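Local coordinates for ferric-siderophore receptor protein (Streptomyces coelicolor, PDB 2X4L) that probably binds ferric siderophores outside the cell membrane and delivers them to an uptake transporter, at residues W29-R35 with S142-S146; A46-T52 with V65-P71; L58-V63 with A163-A168; W252-D256 with E279-L285. All blocks are in the same frame, centred on the assembly; numbering follows the deposited sequence.

Contact 1. Residues W29-R35 with S142-S146; sequences WSFKDDR and SVAIS
Two successive aspartates bind an edge strand of the parallel sheet, 142-146, much as a neighbouring strand would: their carboxylates accept from Ala144 N and Ser146 N, and Asp34 N donates to Ala144 O. Ala144 N gives its hydrogen to Asp33 OD2 at 2.9 Å, on the anti side of the carboxylate, while Arg35 NE and NH2 grip the same oxygen in a salt bridge, so three donors share one atom. Asp33 OD1 accepts from Arg35 N, an Asx turn. Further along, Asp34 N lies 3.0 Å from Ala144 O, and Ser146 N meets the anti lone pair of Asp34 OD2 at 2.7 Å. Arg35, bent at chi3 (-63°), then reaches Ser142 OG through NH2 at 2.9 Å. Alongside these bonds, Phe31 CD2 rests 3.7 Å from Val143 CG1. Asp34 OD1 forms a salt bridge with Arg158 of helix 153-165, Phe31 packs on Leu162 of that helix, and strand 38-41 pairs with strand 29-32 beyond.

Contact 2. Residues A46-T52 with V65-P71; sequences ANIVAFT and VKGVFGP
Ile48 O is held by two successive backbone nitrogens, Lys66 N at 2.8 Å in the carbonyl plane and, more weakly, Gly67 N at 3.3 Å. This fork belongs to the parallel pairing of a beta-alpha-beta unit: strand 48-51 runs into helix 52-60, and the chain returns as strand 67-69 beside the first. Ala50 is embraced through both its polar backbone atoms, its N donating to Gly67 O and its O accepting from Phe69 N at 3.2 Å. At the far end Thr52 N, in the first turn of the helix, donates to Phe69 O from above the carbonyl plane. Lys66 folds back toward 46-47, bent at chi2 (-76°) and chi4, which brings NZ to Asn47 OD1 at 2.8 Å and to Ala46 O as well; the amide nitrogen of Asn47 is engaged by Ala110 O. On one face of the sheet lie Val49, Phe51 and Phe69, with Val49 CG1 at the edge of the Phe69 ring. The Phe51 ring meets that of Trp126 edge-to-face. Gly70 has backbone angles that call for glycine, and a beta carbon there would clash with Phe51 CE1. Phe69 CG sits between its own N and carbonyl carbon (chi1 56°), folding the ring across the neighbouring strand until Phe51 CA stands 3.9 Å from the ring centroid, a CH-pi contact.

Contact 3. Residues L58-V63 with A163-A168; sequences LFDYGV and AESLGA
Leu58 and Tyr61 both carry CG beside their backbone N (chi1 -71° and -63°), and Val63 has CG1 anti to its N (166°); together these settings bring a leucine branch, a ring and a forked valine against the end of helix 153-165. Leu58 and Tyr61 close on the Ala163 methyl, while Val63 lies over the Ala163 carbonyl oxygen and the residues after it. Leu58 CD2 reaches Ala163 CB at 3.9 Å, and Tyr61 CD2 approaches it at 3.6 Å, the methyl lying obliquely to the ring. The phenol oxygen is occupied further off, by Tyr304 N. Val63 splits its two branches: CG1 meets Leu166 CB at 4.1 Å, the two side chains nearly perpendicular, whereas CG2 lies 3.9 Å from Ala168 CB. Replacing Val63 by alanine removes both branches, and is likely to leave Leu166 CB and Ala168 CB short of a partner and a gap between the two helix ends. No hydrogen bond joins the segments; the backbone bonds that close each helix end stay within its own segment. Leu58 O takes Tyr61 N and Val63 N from opposite faces of its plane, and Ala163 O accepts from Ala168 N at 3.1 Å. Leu166 packs on Ile48 and Ile115 of the parallel sheet, Val63 also on Ile48 and Leu58 on Ile115, so both helix ends are seated on the same face. Each helix finishes in a Schellman motif, Gly62 and Gly167 adopting positive phi, within the layered alpha/beta packing of this lobe.

Contact 4. Residues W252-D256 with E279-L285; sequences WENVD and EGTWKQL
The 3-10 turn at 252-253 and the loop after it run past the short helix 280-283, with Glu253 CA and Thr281 CA 5.8 Å apart and no hydrogen bond between the segments. Trp252 and Glu279 run alongside in opposing senses, CE3 of the indole 3.7 Å from Glu279 CG, ring and carboxylate planes 27° apart. The adjacent ring atom Trp252 CZ3 touches Trp282 CB at 4.1 Å, while the indole NE1 is hydrogen-bonded to Ser207 O. Glu279 occupies the N-cap of the helix: bent at chi2 (76°), it turns OE2 back to accept from Thr281 N at 3.2 Å, from above the carboxylate plane, and from Thr281 OG1 at 2.7 Å, on the anti lone pair. A leucine in its place would probably leave Thr281 N and OG1 without their shared acceptor and the first turn of the helix uncapped. The fixed threonine sets its CB against Trp252 O at 3.4 Å and CG2 against Val255 CG2 at 3.5 Å. Val255 CG2 also lies near Trp282 N. Beyond the helix, Leu285 carries CD2 to Val255 O and Asp256 CA, each 3.9 Å away, and packs on Ile263 of strand 262-266.

Contacts 1, 2 and 3 build one region of the chain, while contact 4 lies on the opposite side of its centre. Contacts 1 and 2 do not touch, their nearest atoms about 7 Å apart, yet both reach the same parallel sheet. Contact 3 bridges them: Ser165 OG lies 2.8 Å from Trp29 NE1, a probable hydrogen bond, and Val63 CG1 lies 3.8 Å from Ile48 CD1. The centre of contact 4 is 39 to 43 Å from the centres of the other three, in the region of the mixed sheet. This separation is consistent with the two-lobed solute-binding fold, in which the siderophore would be expected between the lobes.

Contact 1. Residues W29-R35 with S142-S146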
loop_
_atom_site.group_PDB
_atom_site.type_symbol
_atom_site.label_atom_id
_atom_site.label_comp_id
_atom_site.label_asym_id
_atom_site.label_seq_id
_atom_site.Cartn_x
_atom_site.Cartn_y
_atom_site.Cartn_z
ATOM N N TRP A 29 6.341 10.177 -25.508
ATOM C CA TRP A 29 6.369 9.370 -24.307
ATOM C C TRP A 29 5.544 8.133 -24.500
ATOM O O TRP A 29 4.406 8.224 -25.020
ATOM C CB TRP A 29 5.669 10.203 -23.190
ATOM C CG TRP A 29 5.471 9.401 -21.867
ATOM C CD1 TRP A 29 6.440 9.078 -20.915
ATOM C CD2 TRP A 29 4.249 8.840 -21.360
ATOM N NE1 TRP A 29 5.887 8.404 -19.889
ATOM C CE2 TRP A 29 4.563 8.207 -20.151
ATOM C CE3 TRP A 29 2.917 8.793 -21.824
ATOM C CZ2 TRP A 29 3.604 7.588 -19.374
ATOM C CZ3 TRP A 29 1.913 8.157 -20.968
ATOM C CH2 TRP A 29 2.300 7.554 -19.820
ATOM N N SER A 30 6.072 6.985 -24.053
ATOM C CA SER A 30 5.370 5.702 -24.197
ATOM C C SER A 30 5.514 4.940 -22.863
ATOM O O SER A 30 6.595 4.930 -22.218
ATOM C CB SER A 30 6.006 4.960 -25.391
ATOM O OG SER A 30 5.440 3.688 -25.535
ATOM N N PHE A 31 4.461 4.264 -22.429
ATOM C CA PHE A 31 4.600 3.336 -21.315
ATOM C C PHE A 31 3.636 2.174 -21.462
ATOM O O PHE A 31 2.426 2.379 -21.640
ATOM C CB PHE A 31 4.293 4.055 -19.997
ATOM C CG PHE A 31 4.624 3.216 -18.775
ATOM C CD1 PHE A 31 5.965 3.035 -18.419
ATOM C CD2 PHE A 31 3.609 2.647 -17.968
ATOM C CE1 PHE A 31 6.304 2.276 -17.300
ATOM C CE2 PHE A 31 3.956 1.845 -16.950
ATOM C CZ PHE A 31 5.245 1.706 -16.527
ATOM N N LYS A 32 4.116 0.959 -21.297
ATOM C CA LYS A 32 3.265 -0.221 -21.344
ATOM C C LYS A 32 2.971 -0.619 -19.873
ATOM O O LYS A 32 3.894 -0.947 -19.146
ATOM C CB LYS A 32 3.947 -1.327 -22.118
ATOM C CG LYS A 32 3.069 -2.610 -22.198
ATOM C CD LYS A 32 3.841 -3.785 -22.987
ATOM C CE LYS A 32 3.078 -5.119 -22.897
ATOM N NZ LYS A 32 2.056 -5.323 -24.013
ATOM N N ASP A 33 1.722 -0.545 -19.452
ATOM C CA ASP A 33 1.409 -0.841 -18.056
ATOM C C ASP A 33 1.128 -2.317 -17.737
ATOM O O ASP A 33 1.375 -3.206 -18.607
ATOM C CB ASP A 33 0.207 0.029 -17.559
ATOM C CG ASP A 33 -1.180 -0.474 -18.069
ATOM O OD1 ASP A 33 -1.215 -1.528 -18.765
ATOM O OD2 ASP A 33 -2.207 0.081 -17.715
ATOM N N ASP A 34 0.671 -2.596 -16.535
ATOM C CA ASP A 34 0.554 -4.003 -16.084
ATOM C C ASP A 34 -0.743 -4.663 -16.492
ATOM O O ASP A 34 -0.995 -5.879 -16.127
ATOM C CB ASP A 34 0.709 -4.105 -14.570
ATOM C CG ASP A 34 2.123 -3.838 -14.159
ATOM O OD1 ASP A 34 3.083 -4.070 -14.967
ATOM O OD2 ASP A 34 2.288 -3.513 -12.968
ATOM N N ARG A 35 -1.559 -3.932 -17.263
ATOM C CA ARG A 35 -2.673 -4.537 -17.938
ATOM C C ARG A 35 -2.193 -4.912 -19.334
ATOM O O ARG A 35 -2.971 -5.372 -20.141
ATOM C CB ARG A 35 -3.858 -3.570 -18.086
ATOM C CG ARG A 35 -4.477 -3.199 -16.720
ATOM C CD ARG A 35 -5.539 -2.166 -16.928
ATOM N NE ARG A 35 -4.968 -0.954 -17.469
ATOM C CZ ARG A 35 -5.638 0.149 -17.817
ATOM N NH1 ARG A 35 -6.936 0.235 -17.708
ATOM N NH2 ARG A 35 -4.942 1.178 -18.342
ATOM N N SER A 142 -5.218 5.825 -19.230
ATOM C CA SER A 142 -4.792 5.378 -17.923
ATOM C C SER A 142 -3.636 4.408 -17.945
ATOM O O SER A 142 -3.426 3.650 -18.962
ATOM C CB SER A 142 -5.972 4.709 -17.159
ATOM O OG SER A 142 -6.495 3.629 -17.950
ATOM N N VAL A 143 -2.961 4.361 -16.806
ATOM C CA VAL A 143 -1.824 3.465 -16.583
ATOM C C VAL A 143 -2.087 2.798 -15.218
ATOM O O VAL A 143 -2.367 3.508 -14.214
ATOM C CB VAL A 143 -0.486 4.298 -16.505
ATOM C CG1 VAL A 143 0.611 3.429 -15.915
ATOM C CG2 VAL A 143 -0.056 4.823 -17.873
ATOM N N ALA A 144 -2.104 1.470 -15.208
ATOM C CA ALA A 144 -2.271 0.727 -13.960
ATOM C C ALA A 144 -0.945 -0.026 -13.622
ATOM O O ALA A 144 -0.397 -0.748 -14.449
ATOM C CB ALA A 144 -3.387 -0.245 -14.087
ATOM N N ILE A 145 -0.557 0.046 -12.378
ATOM C CA ILE A 145 0.525 -0.694 -11.812
ATOM C C ILE A 145 -0.025 -1.761 -10.898
ATOM O O ILE A 145 -0.806 -1.491 -9.993
ATOM C CB ILE A 145 1.506 0.160 -11.065
ATOM C CG1 ILE A 145 2.096 1.295 -11.982
ATOM C CG2 ILE A 145 2.677 -0.700 -10.482
ATOM C CD1 ILE A 145 2.882 0.723 -13.202
ATOM N N SER A 146 0.253 -3.016 -11.219
ATOM C CA SER A 146 -0.347 -4.135 -10.465
ATOM C C SER A 146 0.330 -4.416 -9.139
ATOM O O SER A 146 1.534 -4.477 -9.001
ATOM C CB SER A 146 -0.351 -5.450 -11.278
ATOM O OG SER A 146 -1.010 -6.458 -10.446
HETATM O O HOH W 1 3.627 -4.770 -10.801
#

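Contact 2. Residues A46-T52 with V65-P71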
loop_
_atom_site.group_PDB
_atom_site.type_symbol
_atom_site.label_atom_id
_atom_site.label_comp_id
_atom_site.label_asym_id
_atom_site.label_seq_id
_atom_site.Cartn_x
_atom_site.Cartn_y
_atom_site.Cartn_z
ATOM N N ALA A 46 2.329 16.520 -18.761
ATOM C CA ALA A 46 2.557 17.541 -17.813
ATOM C C ALA A 46 1.436 17.482 -16.774
ATOM O O ALA A 46 1.661 17.903 -15.630
ATOM C CB ALA A 46 2.482 18.858 -18.544
ATOM N N ASN A 47 0.222 17.031 -17.174
ATOM C CA ASN A 47 -0.972 17.089 -16.226
ATOM C C ASN A 47 -1.377 15.698 -15.851
ATOM O O ASN A 47 -2.241 15.079 -16.496
ATOM C CB ASN A 47 -2.147 17.789 -16.912
ATOM C CG ASN A 47 -1.875 19.250 -17.256
ATOM O OD1 ASN A 47 -0.875 19.842 -16.846
ATOM N ND2 ASN A 47 -2.726 19.810 -18.037
ATOM N N ILE A 48 -0.757 15.172 -14.798
ATOM C CA ILE A 48 -0.943 13.835 -14.358
ATOM C C ILE A 48 -1.988 13.851 -13.228
ATOM O O ILE A 48 -1.946 14.743 -12.348
ATOM C CB ILE A 48 0.417 13.293 -13.780
ATOM C CG1 ILE A 48 1.471 13.260 -14.896
ATOM C CG2 ILE A 48 0.192 11.887 -13.154
ATOM C CD1 ILE A 48 2.853 12.977 -14.303
ATOM N N VAL A 49 -2.897 12.902 -13.268
ATOM C CA VAL A 49 -3.777 12.662 -12.123
ATOM C C VAL A 49 -3.552 11.277 -11.620
ATOM O O VAL A 49 -3.416 10.358 -12.424
ATOM C CB VAL A 49 -5.248 12.897 -12.547
ATOM C CG1 VAL A 49 -6.250 12.440 -11.489
ATOM C CG2 VAL A 49 -5.477 14.391 -12.938
ATOM N N ALA A 50 -3.432 11.119 -10.323
ATOM C CA ALA A 50 -3.124 9.785 -9.797
ATOM C C ALA A 50 -3.869 9.452 -8.508
ATOM O O ALA A 50 -4.171 10.359 -7.703
ATOM C CB ALA A 50 -1.596 9.713 -9.528
ATOM N N PHE A 51 -4.057 8.177 -8.240
ATOM C CA PHE A 51 -4.493 7.745 -6.941
ATOM C C PHE A 51 -3.474 8.350 -5.936
ATOM O O PHE A 51 -2.274 8.383 -6.211
ATOM C CB PHE A 51 -4.450 6.212 -6.895
ATOM C CG PHE A 51 -4.775 5.684 -5.523
ATOM C CD1 PHE A 51 -6.065 5.831 -5.034
ATOM C CD2 PHE A 51 -3.823 4.999 -4.785
ATOM C CE1 PHE A 51 -6.388 5.397 -3.758
ATOM C CE2 PHE A 51 -4.150 4.557 -3.498
ATOM C CZ PHE A 51 -5.451 4.745 -2.974
ATOM N N THR A 52 -4.008 8.785 -4.773
ATOM C CA THR A 52 -3.129 9.483 -3.841
ATOM C C THR A 52 -1.825 8.696 -3.594
ATOM O O THR A 52 -0.754 9.283 -3.568
ATOM C CB THR A 52 -3.863 9.723 -2.565
ATOM O OG1 THR A 52 -4.983 10.548 -2.929
ATOM C CG2 THR A 52 -2.950 10.500 -1.566
ATOM N N VAL A 65 2.285 15.695 -9.637
ATOM C CA VAL A 65 0.950 15.490 -10.207
ATOM C C VAL A 65 0.063 16.746 -10.011
ATOM O O VAL A 65 0.342 17.639 -9.136
ATOM C CB VAL A 65 0.210 14.212 -9.623
ATOM C CG1 VAL A 65 1.183 13.104 -9.630
ATOM C CG2 VAL A 65 -0.301 14.489 -8.184
ATOM N N LYS A 66 -0.948 16.879 -10.871
ATOM C CA LYS A 66 -1.876 18.008 -10.724
ATOM C C LYS A 66 -3.107 17.644 -9.889
ATOM O O LYS A 66 -3.650 18.529 -9.187
ATOM C CB LYS A 66 -2.313 18.499 -12.086
ATOM C CG LYS A 66 -1.146 19.008 -12.964
ATOM C CD LYS A 66 -0.680 20.355 -12.513
ATOM C CE LYS A 66 0.540 20.979 -13.264
ATOM N NZ LYS A 66 0.697 20.730 -14.693
ATOM N N GLY A 67 -3.548 16.370 -9.930
ATOM C CA GLY A 67 -4.742 16.013 -9.146
ATOM C C GLY A 67 -4.540 14.629 -8.538
ATOM O O GLY A 67 -3.759 13.827 -9.066
ATOM N N VAL A 68 -5.219 14.432 -7.411
ATOM C CA VAL A 68 -5.171 13.138 -6.727
ATOM C C VAL A 68 -6.596 12.720 -6.399
ATOM O O VAL A 68 -7.497 13.538 -6.262
ATOM C CB VAL A 68 -4.311 13.110 -5.427
ATOM C CG1 VAL A 68 -2.877 13.442 -5.809
ATOM C CG2 VAL A 68 -4.844 14.080 -4.330
ATOM N N PHE A 69 -6.768 11.410 -6.165
ATOM C CA PHE A 69 -8.006 10.881 -5.613
ATOM C C PHE A 69 -7.657 9.710 -4.713
ATOM O O PHE A 69 -6.865 8.823 -5.038
ATOM C CB PHE A 69 -8.980 10.451 -6.779
ATOM C CG PHE A 69 -8.423 9.480 -7.752
ATOM C CD1 PHE A 69 -8.690 8.119 -7.616
ATOM C CD2 PHE A 69 -7.549 9.873 -8.779
ATOM C CE1 PHE A 69 -8.182 7.144 -8.502
ATOM C CE2 PHE A 69 -7.040 8.917 -9.719
ATOM C CZ PHE A 69 -7.353 7.536 -9.546
ATOM N N GLY A 70 -8.305 9.732 -3.528
ATOM C CA GLY A 70 -8.026 8.694 -2.517
ATOM C C GLY A 70 -7.919 9.391 -1.181
ATOM O O GLY A 70 -8.061 10.589 -1.051
ATOM N N PRO A 71 -7.677 8.581 -0.140
ATOM C CA PRO A 71 -7.461 9.169 1.177
ATOM C C PRO A 71 -6.274 10.103 1.115
ATOM O O PRO A 71 -5.161 9.667 0.887
ATOM C CB PRO A 71 -7.156 7.922 2.068
ATOM C CG PRO A 71 -7.727 6.790 1.323
ATOM C CD PRO A 71 -7.469 7.117 -0.159
#

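Contact 3. Residues L58-V63 with A163-A168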
loop_
_atom_site.group_PDB
_atom_site.type_symbol
_atom_site.label_atom_id
_atom_site.label_comp_id
_atom_site.label_asym_id
_atom_site.label_seq_id
_atom_site.Cartn_x
_atom_site.Cartn_y
_atom_site.Cartn_z
ATOM N N LEU A 58 5.309 8.895 -6.854
ATOM C CA LEU A 58 5.916 9.724 -7.906
ATOM C C LEU A 58 6.583 10.956 -7.288
ATOM O O LEU A 58 7.682 11.339 -7.767
ATOM C CB LEU A 58 4.839 10.222 -8.884
ATOM C CG LEU A 58 4.330 9.069 -9.718
ATOM C CD1 LEU A 58 3.142 9.447 -10.600
ATOM C CD2 LEU A 58 5.420 8.522 -10.637
ATOM N N PHE A 59 5.999 11.553 -6.236
ATOM C CA PHE A 59 6.607 12.697 -5.553
ATOM C C PHE A 59 8.046 12.371 -5.083
ATOM O O PHE A 59 8.960 13.261 -5.178
ATOM C CB PHE A 59 5.752 13.072 -4.349
ATOM C CG PHE A 59 6.270 14.288 -3.619
ATOM C CD1 PHE A 59 5.902 15.579 -4.036
ATOM C CD2 PHE A 59 7.147 14.146 -2.553
ATOM C CE1 PHE A 59 6.412 16.670 -3.390
ATOM C CE2 PHE A 59 7.694 15.289 -1.886
ATOM C CZ PHE A 59 7.281 16.559 -2.329
ATOM N N ASP A 60 8.258 11.165 -4.540
ATOM C CA ASP A 60 9.604 10.829 -4.051
ATOM C C ASP A 60 10.660 10.689 -5.171
ATOM O O ASP A 60 11.886 10.623 -4.896
ATOM C CB ASP A 60 9.495 9.499 -3.293
ATOM C CG ASP A 60 8.906 9.668 -1.948
ATOM O OD1 ASP A 60 8.646 10.778 -1.467
ATOM O OD2 ASP A 60 8.669 8.633 -1.288
ATOM N N TYR A 61 10.170 10.576 -6.409
ATOM C CA TYR A 61 11.062 10.626 -7.592
ATOM C C TYR A 61 11.006 11.963 -8.284
ATOM O O TYR A 61 11.466 12.044 -9.389
ATOM C CB TYR A 61 10.585 9.549 -8.542
ATOM C CG TYR A 61 10.730 8.178 -7.924
ATOM C CD1 TYR A 61 11.962 7.771 -7.376
ATOM C CD2 TYR A 61 9.651 7.266 -7.849
ATOM C CE1 TYR A 61 12.133 6.506 -6.789
ATOM C CE2 TYR A 61 9.855 5.971 -7.264
ATOM C CZ TYR A 61 11.122 5.614 -6.746
ATOM O OH TYR A 61 11.243 4.370 -6.131
ATOM N N GLY A 62 10.428 12.979 -7.644
ATOM C CA GLY A 62 10.395 14.330 -8.179
ATOM C C GLY A 62 9.497 14.512 -9.360
ATOM O O GLY A 62 9.712 15.490 -10.119
ATOM N N VAL A 63 8.444 13.679 -9.452
ATOM C CA VAL A 63 7.437 13.856 -10.518
ATOM C C VAL A 63 6.187 14.422 -9.873
ATOM O O VAL A 63 5.627 13.788 -9.008
ATOM C CB VAL A 63 7.200 12.529 -11.175
ATOM C CG1 VAL A 63 5.905 12.499 -12.075
ATOM C CG2 VAL A 63 8.492 12.116 -11.971
ATOM N N ALA A 163 8.229 6.389 -13.287
ATOM C CA ALA A 163 8.701 7.695 -12.891
ATOM C C ALA A 163 9.846 8.251 -13.778
ATOM O O ALA A 163 9.811 9.413 -14.188
ATOM C CB ALA A 163 9.140 7.612 -11.418
ATOM N N GLU A 164 10.813 7.402 -14.114
ATOM C CA GLU A 164 11.907 7.784 -15.044
ATOM C C GLU A 164 11.358 8.200 -16.410
ATOM O O GLU A 164 11.792 9.241 -16.976
ATOM C CB GLU A 164 13.045 6.743 -15.126
ATOM C CG GLU A 164 14.319 7.372 -15.815
ATOM C CD GLU A 164 15.479 6.369 -16.029
ATOM O OE1 GLU A 164 15.548 5.457 -15.224
ATOM O OE2 GLU A 164 16.293 6.440 -17.019
ATOM N N SER A 165 10.344 7.485 -16.907
ATOM C CA SER A 165 9.762 7.851 -18.228
ATOM C C SER A 165 9.105 9.224 -18.173
ATOM O O SER A 165 9.056 9.947 -19.154
ATOM C CB SER A 165 8.714 6.825 -18.601
ATOM O OG SER A 165 7.438 6.991 -17.982
ATOM N N LEU A 166 8.593 9.577 -17.006
ATOM C CA LEU A 166 7.948 10.871 -16.811
ATOM C C LEU A 166 8.916 12.045 -16.475
ATOM O O LEU A 166 8.457 13.204 -16.269
ATOM C CB LEU A 166 6.849 10.742 -15.696
ATOM C CG LEU A 166 5.737 9.774 -16.072
ATOM C CD1 LEU A 166 4.897 9.538 -14.830
ATOM C CD2 LEU A 166 4.884 10.393 -17.140
ATOM N N GLY A 167 10.205 11.776 -16.390
ATOM C CA GLY A 167 11.141 12.880 -16.181
ATOM C C GLY A 167 11.919 12.866 -14.895
ATOM O O GLY A 167 12.677 13.822 -14.612
ATOM N N ALA A 168 11.802 11.783 -14.129
ATOM C CA ALA A 168 12.599 11.673 -12.897
ATOM C C ALA A 168 14.104 11.457 -13.203
ATOM O O ALA A 168 14.474 11.126 -14.316
ATOM C CB ALA A 168 12.065 10.571 -12.056
#

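Contact 4. Residues W252-D256 with E279-L285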
loop_
_atom_site.group_PDB
_atom_site.type_symbol
_atom_site.label_atom_id
_atom_site.label_comp_id
_atom_site.label_asym_id
_atom_site.label_seq_id
_atom_site.Cartn_x
_atom_site.Cartn_y
_atom_site.Cartn_z
ATOM N N TRP A 252 -15.226 -9.834 16.753
ATOM C CA TRP A 252 -14.279 -9.262 17.676
ATOM C C TRP A 252 -14.015 -10.161 18.851
ATOM O O TRP A 252 -12.923 -10.206 19.398
ATOM C CB TRP A 252 -14.773 -7.915 18.135
ATOM C CG TRP A 252 -14.322 -6.848 17.193
ATOM C CD1 TRP A 252 -15.087 -6.195 16.321
ATOM C CD2 TRP A 252 -12.987 -6.353 17.039
ATOM N NE1 TRP A 252 -14.316 -5.311 15.584
ATOM C CE2 TRP A 252 -13.029 -5.389 16.020
ATOM C CE3 TRP A 252 -11.783 -6.637 17.670
ATOM C CZ2 TRP A 252 -11.892 -4.672 15.597
ATOM C CZ3 TRP A 252 -10.599 -5.941 17.231
ATOM C CH2 TRP A 252 -10.698 -4.982 16.205
ATOM N N GLU A 253 -15.053 -10.881 19.269
ATOM C CA GLU A 253 -14.877 -11.803 20.364
ATOM C C GLU A 253 -14.016 -12.977 19.986
ATOM O O GLU A 253 -13.609 -13.700 20.856
ATOM C CB GLU A 253 -16.239 -12.254 20.983
ATOM C CG GLU A 253 -17.208 -12.910 20.032
ATOM C CD GLU A 253 -18.127 -11.900 19.259
ATOM O OE1 GLU A 253 -17.776 -10.664 19.136
ATOM O OE2 GLU A 253 -19.211 -12.371 18.774
ATOM N N ASN A 254 -13.645 -13.151 18.704
ATOM C CA ASN A 254 -12.821 -14.297 18.333
ATOM C C ASN A 254 -11.424 -13.898 17.795
ATOM O O ASN A 254 -10.687 -14.720 17.141
ATOM C CB ASN A 254 -13.477 -15.177 17.266
ATOM C CG ASN A 254 -12.624 -16.448 16.947
ATOM O OD1 ASN A 254 -11.857 -16.987 17.822
ATOM N ND2 ASN A 254 -12.761 -16.949 15.687
ATOM N N VAL A 255 -10.998 -12.704 18.203
ATOM C CA VAL A 255 -9.662 -12.242 17.705
ATOM C C VAL A 255 -8.466 -13.018 18.290
ATOM O O VAL A 255 -7.333 -12.925 17.823
ATOM C CB VAL A 255 -9.467 -10.721 17.804
ATOM C CG1 VAL A 255 -10.488 -10.012 16.895
ATOM C CG2 VAL A 255 -9.482 -10.254 19.260
ATOM N N ASP A 256 -8.703 -13.807 19.346
ATOM C CA ASP A 256 -7.665 -14.682 19.875
ATOM C C ASP A 256 -7.541 -16.062 19.191
ATOM O O ASP A 256 -6.845 -16.940 19.670
ATOM C CB ASP A 256 -7.879 -14.867 21.390
ATOM C CG ASP A 256 -9.312 -15.383 21.732
ATOM O OD1 ASP A 256 -10.238 -15.536 20.900
ATOM O OD2 ASP A 256 -9.604 -15.577 22.956
ATOM N N GLU A 279 -12.020 -2.849 22.162
ATOM C CA GLU A 279 -12.623 -4.161 22.409
ATOM C C GLU A 279 -11.747 -4.966 23.371
ATOM O O GLU A 279 -10.487 -5.052 23.242
ATOM C CB GLU A 279 -12.847 -4.918 21.037
ATOM C CG GLU A 279 -12.889 -6.482 21.241
ATOM C CD GLU A 279 -14.197 -6.980 21.834
ATOM O OE1 GLU A 279 -15.220 -6.272 21.710
ATOM O OE2 GLU A 279 -14.191 -8.035 22.515
ATOM N N GLY A 280 -12.387 -5.543 24.391
ATOM C CA GLY A 280 -11.666 -6.242 25.469
ATOM C C GLY A 280 -10.861 -7.451 25.078
ATOM O O GLY A 280 -9.771 -7.668 25.579
ATOM N N THR A 281 -11.355 -8.165 24.075
ATOM C CA THR A 281 -10.652 -9.340 23.565
ATOM C C THR A 281 -9.316 -8.941 22.926
ATOM O O THR A 281 -8.339 -9.643 23.040
ATOM C CB THR A 281 -11.527 -10.060 22.539
ATOM O OG1 THR A 281 -12.812 -10.318 23.171
ATOM C CG2 THR A 281 -10.934 -11.397 22.236
ATOM N N TRP A 282 -9.322 -7.830 22.193
ATOM C CA TRP A 282 -8.071 -7.270 21.627
ATOM C C TRP A 282 -7.079 -6.852 22.728
ATOM O O TRP A 282 -5.876 -7.171 22.680
ATOM C CB TRP A 282 -8.487 -6.074 20.767
ATOM C CG TRP A 282 -7.277 -5.160 20.442
ATOM C CD1 TRP A 282 -6.838 -4.053 21.129
ATOM C CD2 TRP A 282 -6.348 -5.355 19.357
ATOM N NE1 TRP A 282 -5.676 -3.555 20.544
ATOM C CE2 TRP A 282 -5.375 -4.338 19.461
ATOM C CE3 TRP A 282 -6.204 -6.353 18.336
ATOM C CZ2 TRP A 282 -4.307 -4.209 18.568
ATOM C CZ3 TRP A 282 -5.145 -6.184 17.432
ATOM C CH2 TRP A 282 -4.209 -5.118 17.594
ATOM N N LYS A 283 -7.597 -6.127 23.707
ATOM C CA LYS A 283 -6.722 -5.562 24.738
ATOM C C LYS A 283 -6.077 -6.659 25.557
ATOM O O LYS A 283 -5.005 -6.434 26.172
ATOM C CB LYS A 283 -7.571 -4.654 25.681
ATOM C CG LYS A 283 -8.000 -3.341 25.027
ATOM C CD LYS A 283 -8.382 -2.253 26.040
ATOM C CE LYS A 283 -9.802 -2.436 26.470
ATOM N NZ LYS A 283 -10.394 -1.085 26.661
ATOM N N GLN A 284 -6.677 -7.814 25.553
ATOM C CA GLN A 284 -6.119 -8.929 26.248
ATOM C C GLN A 284 -5.170 -9.816 25.454
ATOM O O GLN A 284 -4.663 -10.737 25.948
ATOM C CB GLN A 284 -7.215 -9.744 26.880
ATOM C CG GLN A 284 -7.901 -8.964 28.028
ATOM C CD GLN A 284 -6.931 -8.576 29.145
ATOM O OE1 GLN A 284 -6.768 -7.391 29.491
ATOM N NE2 GLN A 284 -6.276 -9.575 29.705
ATOM N N LEU A 285 -4.938 -9.474 24.191
ATOM C CA LEU A 285 -4.016 -10.246 23.361
ATOM C C LEU A 285 -2.587 -10.182 23.905
ATOM O O LEU A 285 -2.099 -9.107 24.254
ATOM C CB LEU A 285 -4.051 -9.747 21.915
ATOM C CG LEU A 285 -5.278 -10.145 21.091
ATOM C CD1 LEU A 285 -5.212 -9.534 19.699
ATOM C CD2 LEU A 285 -5.405 -11.659 21.011
#